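Long-range contacts in PaxB (PDB 6EK4), which is probably the B component of a two-component alpha-helical pore-forming toxin related to YaxAB, which perforates membranes: residues L82-I87 / E106-H111; V144-L149 / D287-D292; D209-D214 / L222-I227. All coordinates share one frame; numbering follows the deposited sequence.

Interaction 1: L82-I87 / E106-H111; sequences LTLTEI and EARSEH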
loop_
_atom_site.group_PDB
_atom_site.type_symbol
_atom_site.label_atom_id
_atom_site.label_comp_id
_atom_site.label_asym_id
_atom_site.label_seq_id
_atom_site.Cartn_x
_atom_site.Cartn_y
_atom_site.Cartn_z
ATOM N N LEU A 82 -37.763 -4.130 -38.886
ATOM C CA LEU A 82 -37.786 -3.886 -40.330
ATOM C C LEU A 82 -39.213 -3.647 -40.824
ATOM O O LEU A 82 -39.456 -2.724 -41.603
ATOM C CB LEU A 82 -37.154 -5.065 -41.086
ATOM C CG LEU A 82 -36.364 -4.735 -42.359
ATOM C CD1 LEU A 82 -35.861 -6.016 -43.009
ATOM C CD2 LEU A 82 -37.181 -3.921 -43.354
ATOM N N THR A 83 -40.152 -4.473 -40.369
ATOM C CA THR A 83 -41.532 -4.415 -40.860
ATOM C C THR A 83 -42.311 -3.176 -40.399
ATOM O O THR A 83 -43.288 -2.797 -41.044
ATOM C CB THR A 83 -42.324 -5.683 -40.484
ATOM O OG1 THR A 83 -42.185 -5.940 -39.082
ATOM C CG2 THR A 83 -41.814 -6.885 -41.267
ATOM N N LEU A 84 -41.891 -2.552 -39.299
ATOM C CA LEU A 84 -42.517 -1.300 -38.849
ATOM C C LEU A 84 -42.171 -0.138 -39.778
ATOM O O LEU A 84 -43.019 0.715 -40.046
ATOM C CB LEU A 84 -42.125 -0.957 -37.406
ATOM C CG LEU A 84 -42.875 -1.696 -36.292
ATOM C CD1 LEU A 84 -42.216 -1.435 -34.945
ATOM C CD2 LEU A 84 -44.343 -1.300 -36.255
ATOM N N THR A 85 -40.928 -0.099 -40.260
ATOM C CA THR A 85 -40.527 0.867 -41.287
ATOM C C THR A 85 -41.288 0.618 -42.591
ATOM O O THR A 85 -41.703 1.564 -43.260
ATOM C CB THR A 85 -39.004 0.833 -41.572
ATOM O OG1 THR A 85 -38.469 -0.446 -41.212
ATOM C CG2 THR A 85 -38.267 1.918 -40.791
ATOM N N GLU A 86 -41.471 -0.654 -42.939
ATOM C CA GLU A 86 -42.230 -1.033 -44.133
ATOM C C GLU A 86 -43.724 -0.722 -43.989
ATOM O O GLU A 86 -44.386 -0.397 -44.977
ATOM C CB GLU A 86 -42.025 -2.516 -44.455
ATOM C CG GLU A 86 -40.611 -2.852 -44.908
ATOM C CD GLU A 86 -40.403 -4.330 -45.193
ATOM O OE1 GLU A 86 -41.218 -5.159 -44.733
ATOM O OE2 GLU A 86 -39.413 -4.666 -45.877
ATOM N N ILE A 87 -44.249 -0.826 -42.768
ATOM C CA ILE A 87 -45.638 -0.447 -42.489
ATOM C C ILE A 87 -45.807 1.066 -42.615
ATOM O O ILE A 87 -46.661 1.535 -43.364
ATOM C CB ILE A 87 -46.101 -0.925 -41.090
ATOM C CG1 ILE A 87 -46.453 -2.416 -41.134
ATOM C CG2 ILE A 87 -47.315 -0.135 -40.607
ATOM C CD1 ILE A 87 -46.537 -3.075 -39.772
ATOM N N GLU A 106 -53.486 -1.986 -36.770
ATOM C CA GLU A 106 -53.629 -3.047 -35.772
ATOM C C GLU A 106 -52.435 -4.008 -35.788
ATOM O O GLU A 106 -52.124 -4.636 -34.773
ATOM C CB GLU A 106 -54.933 -3.817 -35.992
ATOM C CG GLU A 106 -55.364 -4.654 -34.797
ATOM C CD GLU A 106 -56.748 -5.262 -34.959
ATOM O OE1 GLU A 106 -57.423 -4.981 -35.975
ATOM O OE2 GLU A 106 -57.163 -6.023 -34.060
ATOM N N ALA A 107 -51.774 -4.116 -36.939
ATOM C CA ALA A 107 -50.557 -4.917 -37.070
ATOM C C ALA A 107 -49.365 -4.233 -36.405
ATOM O O ALA A 107 -48.546 -4.898 -35.768
ATOM C CB ALA A 107 -50.256 -5.189 -38.536
ATOM N N ARG A 108 -49.268 -2.913 -36.552
ATOM C CA ARG A 108 -48.167 -2.153 -35.950
ATOM C C ARG A 108 -48.368 -2.019 -34.436
ATOM O O ARG A 108 -47.396 -1.922 -33.684
ATOM C CB ARG A 108 -47.989 -0.779 -36.627
ATOM C CG ARG A 108 -48.381 0.442 -35.802
ATOM C CD ARG A 108 -48.177 1.729 -36.590
ATOM N NE ARG A 108 -47.876 2.869 -35.718
ATOM C CZ ARG A 108 -46.654 3.245 -35.329
ATOM N NH1 ARG A 108 -45.568 2.581 -35.719
ATOM N NH2 ARG A 108 -46.517 4.300 -34.533
ATOM N N SER A 109 -49.627 -2.012 -33.997
ATOM C CA SER A 109 -49.951 -2.031 -32.569
ATOM C C SER A 109 -49.532 -3.350 -31.920
ATOM O O SER A 109 -49.168 -3.379 -30.746
ATOM C CB SER A 109 -51.447 -1.797 -32.347
ATOM O OG SER A 109 -51.802 -0.464 -32.670
ATOM N N GLU A 110 -49.591 -4.434 -32.690
ATOM C CA GLU A 110 -49.126 -5.743 -32.231
ATOM C C GLU A 110 -47.602 -5.750 -32.107
ATOM O O GLU A 110 -47.055 -6.225 -31.112
ATOM C CB GLU A 110 -49.570 -6.840 -33.206
ATOM C CG GLU A 110 -49.497 -8.251 -32.640
ATOM C CD GLU A 110 -50.739 -8.644 -31.858
ATOM O OE1 GLU A 110 -50.599 -9.067 -30.691
ATOM O OE2 GLU A 110 -51.857 -8.533 -32.409
ATOM N N HIS A 111 -46.931 -5.222 -33.128
ATOM C CA HIS A 111 -45.471 -5.118 -33.149
ATOM C C HIS A 111 -44.944 -4.239 -32.015
ATOM O O HIS A 111 -43.962 -4.589 -31.360
ATOM C CB HIS A 111 -45.000 -4.548 -34.492
ATOM C CG HIS A 111 -44.990 -5.546 -35.610
ATOM N ND1 HIS A 111 -45.837 -6.632 -35.657
ATOM C CD2 HIS A 111 -44.244 -5.602 -36.738
ATOM C CE1 HIS A 111 -45.603 -7.323 -36.759
ATOM N NE2 HIS A 111 -44.642 -6.718 -37.433
#
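L84 and H111 make the middle of this contact. The CD2 methyl of L84 lies 3.7 Å from R108 CB and 3.8 Å from H111 CB, so one branch of the leucine touches two side chains of the facing helix. L84 and H111 run alongside each other, pointing opposite ways, and L84 CG comes to the edge of the imidazole. T83 approaches that ring at its edge too, at about a right angle, with T83 OG1 3.1 Å from H111 NE2. The same hydroxyl is hydrogen-bonded to the backbone O of D79, one turn back. Its torsion, with OG1 between the backbone N and the carbonyl carbon (chi1 51°), fits that bond and still leaves the oxygen beside the ring. One turn on from T83, I87 extends the patch along the helix: I87 CG2 is 4.1 Å from R108 CB and I87 CD1 is 4.5 Å from A107 CB. R108 meets the patch mainly with its CB, while its guanidinium has a long, weak ion pair with D88.

The axes of 82-87 and 106-111 approach to 10.4 Å at 154°, nearly antiparallel; the segments lie on helices 80-90 and 101-141. Q326 of helix 326-348 touches L84. The chemistry is mixed: buried L84 and I87 pack on the aliphatic starts of R108 and H111, and the imidazole edge meets a hydroxyl.

Interaction 2: V144-L149 / D287-D292; sequences VILERL and DVHQID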
loop_
_atom_site.group_PDB
_atom_site.type_symbol
_atom_site.label_atom_id
_atom_site.label_comp_id
_atom_site.label_asym_id
_atom_site.label_seq_id
_atom_site.Cartn_x
_atom_site.Cartn_y
_atom_site.Cartn_z
ATOM N N VAL A 144 -14.520 0.027 7.479
ATOM C CA VAL A 144 -13.787 1.199 7.961
ATOM C C VAL A 144 -12.401 0.785 8.451
ATOM O O VAL A 144 -12.284 -0.026 9.367
ATOM C CB VAL A 144 -14.543 1.907 9.105
ATOM C CG1 VAL A 144 -13.884 3.241 9.438
ATOM C CG2 VAL A 144 -16.006 2.115 8.731
ATOM N N ILE A 145 -11.359 1.354 7.844
ATOM C CA ILE A 145 -9.970 0.996 8.169
ATOM C C ILE A 145 -9.080 2.168 8.610
ATOM O O ILE A 145 -8.047 1.942 9.243
ATOM C CB ILE A 145 -9.280 0.270 6.988
ATOM C CG1 ILE A 145 -9.470 1.041 5.676
ATOM C CG2 ILE A 145 -9.823 -1.145 6.848
ATOM C CD1 ILE A 145 -8.573 0.569 4.552
ATOM N N LEU A 146 -9.470 3.403 8.290
ATOM C CA LEU A 146 -8.629 4.579 8.559
ATOM C C LEU A 146 -8.951 5.313 9.869
ATOM O O LEU A 146 -8.489 6.438 10.074
ATOM C CB LEU A 146 -8.706 5.566 7.386
ATOM C CG LEU A 146 -8.202 5.095 6.017
ATOM C CD1 LEU A 146 -8.232 6.254 5.030
ATOM C CD2 LEU A 146 -6.802 4.503 6.109
ATOM N N GLU A 147 -9.725 4.687 10.755
ATOM C CA GLU A 147 -9.997 5.272 12.071
ATOM C C GLU A 147 -8.725 5.287 12.918
ATOM O O GLU A 147 -8.163 4.235 13.218
ATOM C CB GLU A 147 -11.109 4.513 12.800
ATOM C CG GLU A 147 -12.509 4.925 12.374
ATOM C CD GLU A 147 -13.604 4.129 13.064
ATOM O OE1 GLU A 147 -14.787 4.323 12.710
ATOM O OE2 GLU A 147 -13.290 3.310 13.956
ATOM N N ARG A 148 -8.289 6.492 13.285
ATOM C CA ARG A 148 -7.042 6.730 14.030
ATOM C C ARG A 148 -5.835 5.921 13.530
ATOM O O ARG A 148 -5.032 5.428 14.327
ATOM C CB ARG A 148 -7.251 6.542 15.544
ATOM C CG ARG A 148 -7.670 5.149 15.996
ATOM C CD ARG A 148 -7.536 5.010 17.503
ATOM N NE ARG A 148 -8.399 3.961 18.040
ATOM C CZ ARG A 148 -8.557 3.706 19.339
ATOM N NH1 ARG A 148 -7.906 4.419 20.256
ATOM N NH2 ARG A 148 -9.374 2.730 19.722
ATOM N N LEU A 149 -5.708 5.804 12.210
ATOM C CA LEU A 149 -4.547 5.152 11.606
ATOM C C LEU A 149 -3.462 6.191 11.309
ATOM O O LEU A 149 -2.273 5.877 11.347
ATOM C CB LEU A 149 -4.939 4.392 10.334
ATOM C CG LEU A 149 -4.198 3.064 10.149
ATOM C CD1 LEU A 149 -4.762 1.994 11.076
ATOM C CD2 LEU A 149 -4.267 2.601 8.706
ATOM N N ASP A 287 0.731 0.069 4.057
ATOM C CA ASP A 287 -0.001 -0.827 3.160
ATOM C C ASP A 287 -1.513 -0.669 3.328
ATOM O O ASP A 287 -2.255 -0.749 2.350
ATOM C CB ASP A 287 0.400 -2.290 3.392
ATOM C CG ASP A 287 1.826 -2.592 2.948
ATOM O OD1 ASP A 287 2.322 -1.944 2.001
ATOM O OD2 ASP A 287 2.451 -3.495 3.545
ATOM N N VAL A 288 -1.964 -0.441 4.562
ATOM C CA VAL A 288 -3.386 -0.211 4.835
ATOM C C VAL A 288 -3.841 1.112 4.213
ATOM O O VAL A 288 -4.937 1.195 3.658
ATOM C CB VAL A 288 -3.699 -0.217 6.351
ATOM C CG1 VAL A 288 -5.151 0.165 6.608
ATOM C CG2 VAL A 288 -3.413 -1.586 6.952
ATOM N N HIS A 289 -2.999 2.138 4.314
ATOM C CA HIS A 289 -3.242 3.415 3.632
ATOM C C HIS A 289 -3.308 3.230 2.116
ATOM O O HIS A 289 -4.115 3.873 1.442
ATOM C CB HIS A 289 -2.152 4.439 3.975
ATOM C CG HIS A 289 -2.457 5.266 5.185
ATOM N ND1 HIS A 289 -2.963 6.545 5.100
ATOM C CD2 HIS A 289 -2.326 5.001 6.506
ATOM C CE1 HIS A 289 -3.131 7.032 6.316
ATOM N NE2 HIS A 289 -2.752 6.114 7.188
ATOM N N GLN A 290 -2.451 2.356 1.591
ATOM C CA GLN A 290 -2.443 2.032 0.167
ATOM C C GLN A 290 -3.703 1.263 -0.234
ATOM O O GLN A 290 -4.242 1.484 -1.315
ATOM C CB GLN A 290 -1.190 1.224 -0.194
ATOM C CG GLN A 290 -0.999 0.968 -1.685
ATOM C CD GLN A 290 -0.924 2.241 -2.509
ATOM O OE1 GLN A 290 -1.484 2.317 -3.604
ATOM N NE2 GLN A 290 -0.233 3.250 -1.988
ATOM N N ILE A 291 -4.167 0.367 0.636
ATOM C CA ILE A 291 -5.404 -0.385 0.392
ATOM C C ILE A 291 -6.606 0.554 0.247
ATOM O O ILE A 291 -7.483 0.313 -0.584
ATOM C CB ILE A 291 -5.660 -1.444 1.495
ATOM C CG1 ILE A 291 -4.748 -2.654 1.273
ATOM C CG2 ILE A 291 -7.116 -1.903 1.506
ATOM C CD1 ILE A 291 -4.678 -3.608 2.448
ATOM N N ASP A 292 -6.640 1.618 1.046
ATOM C CA ASP A 292 -7.705 2.618 0.942
ATOM C C ASP A 292 -7.618 3.392 -0.374
ATOM O O ASP A 292 -8.645 3.726 -0.968
ATOM C CB ASP A 292 -7.658 3.597 2.117
ATOM C CG ASP A 292 -8.905 4.461 2.201
ATOM O OD1 ASP A 292 -9.992 3.916 2.487
ATOM O OD2 ASP A 292 -8.802 5.686 1.978
#
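The segment 144-149, an irregular loop that runs into the start of helix 149-193, lies against one side of segment 287-292 of helix 247-321, with I145 CA 7.5 Å from V288 CA and L146 CA 7.4 Å from H289 CA. No hydrogen bond joins the two segments. Three apolar side chains reach across: I145 and L146 from the loop, and L149 from the first turn of helix 149-193, just after R148 at the N-cap position.

I145 is buried. Its CD1 methyl lies 4.0 Å from V288 CG1 and touches I291 CG2 and D292 CB as well, so it rests on the helix surface among three residues. It gets there with CG1 between the backbone N and the carbonyl carbon (chi1 50°). L149 meets V288 at about a right angle, through its CD2 and V288 CG1. The same L149 CD2 also lies 3.8 Å from H289 CD2, and L146 CD2 comes over one face of that imidazole at 4.5 Å from H289 CE1. The two leucines thus both touch the histidine.

L146 also crosses D292, its CD1 methyl facing the carboxylate. The polar partner of D292 is R295, which forms a salt bridge with OD1.

Helix 42-73 adds I50 against I145 and I43 against V288, and L32 of helix 19-35 touches I291. The loop between helices 101-141 and 149-193 is thus packed on a long helix near the centre of an elongated helical chain, consistent with an alpha-helical pore-forming toxin.

Interaction 3: D209-D214 / L222-I227; sequences DLDKLD and LIKQAI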
loop_
_atom_site.group_PDB
_atom_site.type_symbol
_atom_site.label_atom_id
_atom_site.label_comp_id
_atom_site.label_asym_id
_atom_site.label_seq_id
_atom_site.Cartn_x
_atom_site.Cartn_y
_atom_site.Cartn_z
ATOM N N ASP A 209 60.139 10.295 35.315
ATOM C CA ASP A 209 60.993 9.121 35.514
ATOM C C ASP A 209 61.384 8.448 34.195
ATOM O O ASP A 209 62.470 7.878 34.085
ATOM C CB ASP A 209 60.297 8.101 36.425
ATOM C CG ASP A 209 59.977 8.660 37.805
ATOM O OD1 ASP A 209 59.117 8.073 38.495
ATOM O OD2 ASP A 209 60.578 9.680 38.204
ATOM N N LEU A 210 60.499 8.520 33.203
ATOM C CA LEU A 210 60.724 7.881 31.902
ATOM C C LEU A 210 61.839 8.540 31.084
ATOM O O LEU A 210 62.449 7.890 30.234
ATOM C CB LEU A 210 59.425 7.865 31.087
ATOM C CG LEU A 210 58.286 7.017 31.663
ATOM C CD1 LEU A 210 56.957 7.377 31.015
ATOM C CD2 LEU A 210 58.572 5.532 31.496
ATOM N N ASP A 211 62.098 9.823 31.336
ATOM C CA ASP A 211 63.165 10.551 30.640
ATOM C C ASP A 211 64.554 10.002 30.963
ATOM O O ASP A 211 65.435 9.982 30.103
ATOM C CB ASP A 211 63.126 12.043 30.992
ATOM C CG ASP A 211 61.939 12.755 30.380
ATOM O OD1 ASP A 211 62.140 13.803 29.733
ATOM O OD2 ASP A 211 60.804 12.261 30.541
ATOM N N LYS A 212 64.737 9.548 32.202
ATOM C CA LYS A 212 66.044 9.105 32.686
ATOM C C LYS A 212 66.433 7.704 32.199
ATOM O O LYS A 212 67.563 7.269 32.419
ATOM C CB LYS A 212 66.076 9.151 34.217
ATOM C CG LYS A 212 65.821 10.533 34.803
ATOM C CD LYS A 212 65.605 10.469 36.306
ATOM C CE LYS A 212 65.221 11.822 36.881
ATOM N NZ LYS A 212 65.050 11.767 38.359
ATOM N N LEU A 213 65.505 7.005 31.547
ATOM C CA LEU A 213 65.766 5.665 31.014
ATOM C C LEU A 213 66.678 5.721 29.788
ATOM O O LEU A 213 66.625 6.674 29.009
ATOM C CB LEU A 213 64.452 4.977 30.629
ATOM C CG LEU A 213 63.436 4.737 31.747
ATOM C CD1 LEU A 213 62.075 4.388 31.165
ATOM C CD2 LEU A 213 63.918 3.643 32.689
ATOM N N ASP A 214 67.504 4.688 29.624
ATOM C CA ASP A 214 68.391 4.579 28.466
ATOM C C ASP A 214 67.588 4.150 27.244
ATOM O O ASP A 214 67.464 2.959 26.951
ATOM C CB ASP A 214 69.525 3.581 28.740
ATOM C CG ASP A 214 70.514 3.474 27.584
ATOM O OD1 ASP A 214 71.087 2.380 27.395
ATOM O OD2 ASP A 214 70.721 4.476 26.864
ATOM N N LEU A 222 57.508 8.246 22.509
ATOM C CA LEU A 222 56.532 7.205 22.185
ATOM C C LEU A 222 55.862 6.671 23.453
ATOM O O LEU A 222 54.638 6.724 23.584
ATOM C CB LEU A 222 57.207 6.053 21.429
ATOM C CG LEU A 222 56.286 5.013 20.782
ATOM C CD1 LEU A 222 55.873 5.458 19.386
ATOM C CD2 LEU A 222 56.967 3.653 20.725
ATOM N N ILE A 223 56.675 6.172 24.384
ATOM C CA ILE A 223 56.166 5.573 25.624
ATOM C C ILE A 223 55.687 6.628 26.622
ATOM O O ILE A 223 54.763 6.383 27.395
ATOM C CB ILE A 223 57.212 4.650 26.305
ATOM C CG1 ILE A 223 58.391 5.450 26.881
ATOM C CG2 ILE A 223 57.709 3.596 25.323
ATOM C CD1 ILE A 223 59.422 4.593 27.581
ATOM N N LYS A 224 56.319 7.798 26.595
ATOM C CA LYS A 224 55.984 8.881 27.516
ATOM C C LYS A 224 54.568 9.407 27.262
ATOM O O LYS A 224 53.869 9.796 28.197
ATOM C CB LYS A 224 57.014 10.007 27.387
ATOM C CG LYS A 224 57.065 10.971 28.559
ATOM C CD LYS A 224 58.406 11.690 28.636
ATOM C CE LYS A 224 58.747 12.423 27.345
ATOM N NZ LYS A 224 59.906 13.340 27.511
ATOM N N GLN A 225 54.150 9.401 25.997
ATOM C CA GLN A 225 52.804 9.838 25.622
ATOM C C GLN A 225 51.779 8.743 25.923
ATOM O O GLN A 225 50.655 9.033 26.333
ATOM C CB GLN A 225 52.747 10.213 24.135
ATOM C CG GLN A 225 51.930 11.460 23.833
ATOM C CD GLN A 225 52.682 12.739 24.164
ATOM O OE1 GLN A 225 52.891 13.064 25.333
ATOM N NE2 GLN A 225 53.094 13.472 23.132
ATOM N N ALA A 226 52.174 7.488 25.711
ATOM C CA ALA A 226 51.301 6.343 25.972
ATOM C C ALA A 226 50.933 6.243 27.451
ATOM O O ALA A 226 49.755 6.141 27.792
ATOM C CB ALA A 226 51.963 5.054 25.505
ATOM N N ILE A 227 51.942 6.286 28.317
ATOM C CA ILE A 227 51.733 6.189 29.765
ATOM C C ILE A 227 50.837 7.329 30.251
ATOM O O ILE A 227 49.831 7.090 30.918
ATOM C CB ILE A 227 53.071 6.218 30.546
ATOM C CG1 ILE A 227 53.947 5.004 30.198
ATOM C CG2 ILE A 227 52.825 6.270 32.052
ATOM C CD1 ILE A 227 53.501 3.698 30.821
#
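K224 and D211 form the polar side of this contact, and the lysine can be followed outward. Its CB starts on the flank of helix 217-237, with CG anti to the backbone N (chi1 -161°). CG passes 4.4 Å from L210 CD1. The chain then bends at chi3 (56°), which turns its end toward the aspartate. CD lies close to D211 OD2, and CE follows at 3.8 Å from the same oxygen. NZ reaches both carboxylate oxygens, 3.2 Å from D211 OD1 and 3.3 Å from D211 OD2. The two hydrogen bonds are weak, but they belong to a salt bridge. The side chains cross at about a right angle. E221 is a second, long and weak partner of NZ.

Next to this pair lies an apolar layer. L210 CD1 packs 3.9 Å from I227 CG1 and against K224 CA, while L210 CD2 meets I223 CD1 at 4.1 Å. L196 touches L210 and I227, and V190 of helix 149-193 touches I223 and I227.

The loop after helix 196-199 therefore folds back on helix 217-237, which follows it. This local fold-back lies far from the centre of the elongated molecule, apolar around L210, with a weakly bonded salt bridge beside it.

Overall arrangement
The three contacts are strung along one elongated helical chain. Interactions 1 and 3 lie on opposite sides of its centre, with their centres about 125 Å apart. The centre of interaction 2 is only about 9 Å from the chain centre, and it joins residues far apart in sequence, whereas the other two close short stretches of chain. No two contacts touch. Helix 101-141 carries one side of interaction 1 and leads into the loop of interaction 2; helix 217-237 of interaction 3 precedes helix 247-321 of interaction 2. All three are partly buried. Interactions 2 and 3 have mainly aliphatic contacts, and only interaction 3 adds a salt bridge between its segments. Interaction 1 packs leucine and isoleucine on arginine and histidine.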